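Side-chain contact in protelomerase (PDB 4F43), which generates and protects the hairpin ends of the linear chromosome, probably by cutting and rejoining replicated telomere DNA: residues 135-139 and 140-144. The protein carries 1 engineered substitution. Sequence-based numbering, arbitrary orientation.
Sequences LKSSD and PLMIG
I143 reaches back under the loop that leads into its own helix, and the close packing of this contact lies around its longer branch. CG1 stands beside the backbone N and anti to the carbonyl carbon (chi1 -54°), and with the chain then extended I143 CD1 comes to 3.2 Å from the backbone O of S137. I143 CG1 also passes D139 O at 3.4 Å. The main-chain N of I143 donates to that same D139 O over 3.1 Å, tying the first helical turn to its cap residue. On this inner side, L135 and I143 both pack on A212 of helix 206-217, and S137 O takes a weak hydrogen bond from R215 of that helix. The loop 135-139 joins helix 124-134 to helix 140-151 within the telomere resolvase catalytic domain; D139 holds the N-cap position and P140 the first helical place. Just before the cap, S137 forms an ST turn: S137 OG, swung anti to its own N (chi1 -179°), accepts from D139 N at 3.3 Å, which ties the hydroxyl to the backbone two residues on. S137 OG also lies 3.7 Å from M142 CB, a van der Waals contact. The outer side is looser. D139 lays its carboxylate across the first helical turn, D139 OD2 lying 3.5 Å from M142 CG and 3.7 Å from L141 CB; near the helix start its negative charge would probably be favoured by the helix dipole. Beyond CG the M142 chain bends away from the loop, while buried L141 turns from D139 into the interior against helix 230-248. The CB of S138 points away from the helix on the exposed crest of the loop, where S138 O sits 3.3 Å from P140 CD.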
ATOM      1  N   LEU A 135      18.770 -10.313   0.020  1.00 33.26           N
ATOM      2  CA  LEU A 135      18.382 -11.096   1.190  1.00 34.17           C
ATOM      3  C   LEU A 135      19.572 -11.398   2.104  1.00 42.91           C
ATOM      4  O   LEU A 135      19.399 -11.680   3.289  1.00 45.12           O
ATOM      5  CB  LEU A 135      17.723 -12.405   0.754  1.00 39.02           C
ATOM      6  CG  LEU A 135      16.323 -12.683   1.301  1.00 40.13           C
ATOM      7  CD1 LEU A 135      15.371 -11.570   0.902  1.00 33.86           C
ATOM      8  CD2 LEU A 135      15.812 -14.029   0.814  1.00 43.67           C
ATOM      9  N   LYS A 136      20.779 -11.337   1.547  1.00 51.36           N
ATOM     10  CA  LYS A 136      21.989 -11.666   2.296  1.00 57.41           C
ATOM     11  C   LYS A 136      22.810 -10.427   2.651  1.00 57.57           C
ATOM     12  O   LYS A 136      23.915 -10.538   3.179  1.00 49.29           O
ATOM     13  CB  LYS A 136      22.842 -12.661   1.506  1.00 52.01           C
ATOM     14  CG  LYS A 136      22.156 -13.999   1.283  1.00 49.08           C
ATOM     15  CD  LYS A 136      22.635 -14.667   0.008  1.00 41.67           C
ATOM     16  CE  LYS A 136      21.872 -15.952  -0.257  1.00 40.17           C
ATOM     17  NZ  LYS A 136      22.189 -16.517  -1.597  1.00 41.42           N
ATOM     18  N   SER A 137      22.265  -9.251   2.362  1.00 57.85           N
ATOM     19  CA  SER A 137      22.941  -8.000   2.688  1.00 51.25           C
ATOM     20  C   SER A 137      22.841  -7.708   4.181  1.00 59.86           C
ATOM     21  O   SER A 137      22.064  -8.341   4.895  1.00 62.12           O
ATOM     22  CB  SER A 137      22.347  -6.843   1.884  1.00 41.00           C
ATOM     23  OG  SER A 137      23.009  -5.623   2.176  1.00 35.65           O
ATOM     24  N   SER A 138      23.631  -6.748   4.650  0.99 62.04           N
ATOM     25  CA  SER A 138      23.619  -6.369   6.059  0.99 60.32           C
ATOM     26  C   SER A 138      22.884  -5.050   6.268  0.99 62.46           C
ATOM     27  O   SER A 138      22.635  -4.637   7.400  0.99 61.43           O
ATOM     28  CB  SER A 138      25.043  -6.273   6.606  0.99 55.23           C
ATOM     29  OG  SER A 138      25.780  -5.269   5.931  0.99 52.11           O
ATOM     30  N   ASP A 139      22.544  -4.389   5.166  1.00 62.13           N
ATOM     31  CA  ASP A 139      21.777  -3.152   5.217  1.00 52.80           C
ATOM     32  C   ASP A 139      20.288  -3.485   5.235  1.00 53.38           C
ATOM     33  O   ASP A 139      19.760  -4.016   4.257  1.00 57.27           O
ATOM     34  CB  ASP A 139      22.120  -2.269   4.015  1.00 45.83           C
ATOM     35  CG  ASP A 139      21.351  -0.960   4.009  1.00 40.21           C
ATOM     36  OD1 ASP A 139      20.997  -0.468   5.101  1.00 45.55           O
ATOM     37  OD2 ASP A 139      21.103  -0.421   2.910  1.00 28.87           O
ATOM     38  N   PRO A 140      19.609  -3.176   6.354  1.00 45.61           N
ATOM     39  CA  PRO A 140      18.199  -3.521   6.584  1.00 42.12           C
ATOM     40  C   PRO A 140      17.272  -3.066   5.457  1.00 31.88           C
ATOM     41  O   PRO A 140      16.274  -3.733   5.180  1.00 33.08           O
ATOM     42  CB  PRO A 140      17.867  -2.773   7.877  1.00 44.02           C
ATOM     43  CG  PRO A 140      19.168  -2.672   8.587  1.00 38.15           C
ATOM     44  CD  PRO A 140      20.191  -2.466   7.507  1.00 43.17           C
ATOM     45  N   LEU A 141      17.603  -1.946   4.821  1.00 30.98           N
ATOM     46  CA  LEU A 141      16.837  -1.453   3.684  1.00 39.18           C
ATOM     47  C   LEU A 141      16.885  -2.454   2.534  1.00 44.53           C
ATOM     48  O   LEU A 141      15.852  -2.816   1.965  1.00 51.36           O
ATOM     49  CB  LEU A 141      17.382  -0.101   3.222  1.00 42.52           C
ATOM     50  CG  LEU A 141      16.632   0.585   2.077  1.00 40.93           C
ATOM     51  CD1 LEU A 141      15.264   1.056   2.543  1.00 38.16           C
ATOM     52  CD2 LEU A 141      17.442   1.744   1.519  1.00 41.67           C
ATOM     53  N   MET A 142      18.095  -2.898   2.205  1.00 39.61           N
ATOM     54  CA  MET A 142      18.304  -3.869   1.137  1.00 33.90           C
ATOM     55  C   MET A 142      17.580  -5.177   1.429  1.00 39.58           C
ATOM     56  O   MET A 142      16.913  -5.733   0.554  1.00 48.32           O
ATOM     57  CB  MET A 142      19.798  -4.135   0.937  1.00 34.91           C
ATOM     58  CG  MET A 142      20.599  -2.920   0.495  1.00 35.62           C
ATOM     59  SD  MET A 142      20.016  -2.229  -1.064  1.00 46.20           S
ATOM     60  CE  MET A 142      21.293  -1.019  -1.395  1.00 61.76           C
ATOM     61  N   ILE A 143      17.717  -5.661   2.661  1.00 34.29           N
ATOM     62  CA  ILE A 143      17.018  -6.861   3.104  1.00 33.52           C
ATOM     63  C   ILE A 143      15.515  -6.682   2.930  1.00 34.79           C
ATOM     64  O   ILE A 143      14.809  -7.613   2.540  1.00 34.01           O
ATOM     65  CB  ILE A 143      17.319  -7.179   4.581  1.00 34.48           C
ATOM     66  CG1 ILE A 143      18.826  -7.273   4.817  1.00 34.77           C
ATOM     67  CG2 ILE A 143      16.632  -8.470   5.003  1.00 32.28           C
ATOM     68  CD1 ILE A 143      19.196  -7.627   6.239  1.00 33.29           C
ATOM     69  N   GLY A 144      15.036  -5.475   3.213  1.00 41.10           N
ATOM     70  CA  GLY A 144      13.637  -5.142   3.023  1.00 38.00           C
ATOM     71  C   GLY A 144      13.213  -5.252   1.571  1.00 35.01           C
ATOM     72  O   GLY A 144      12.192  -5.864   1.264  1.00 42.04           O
TER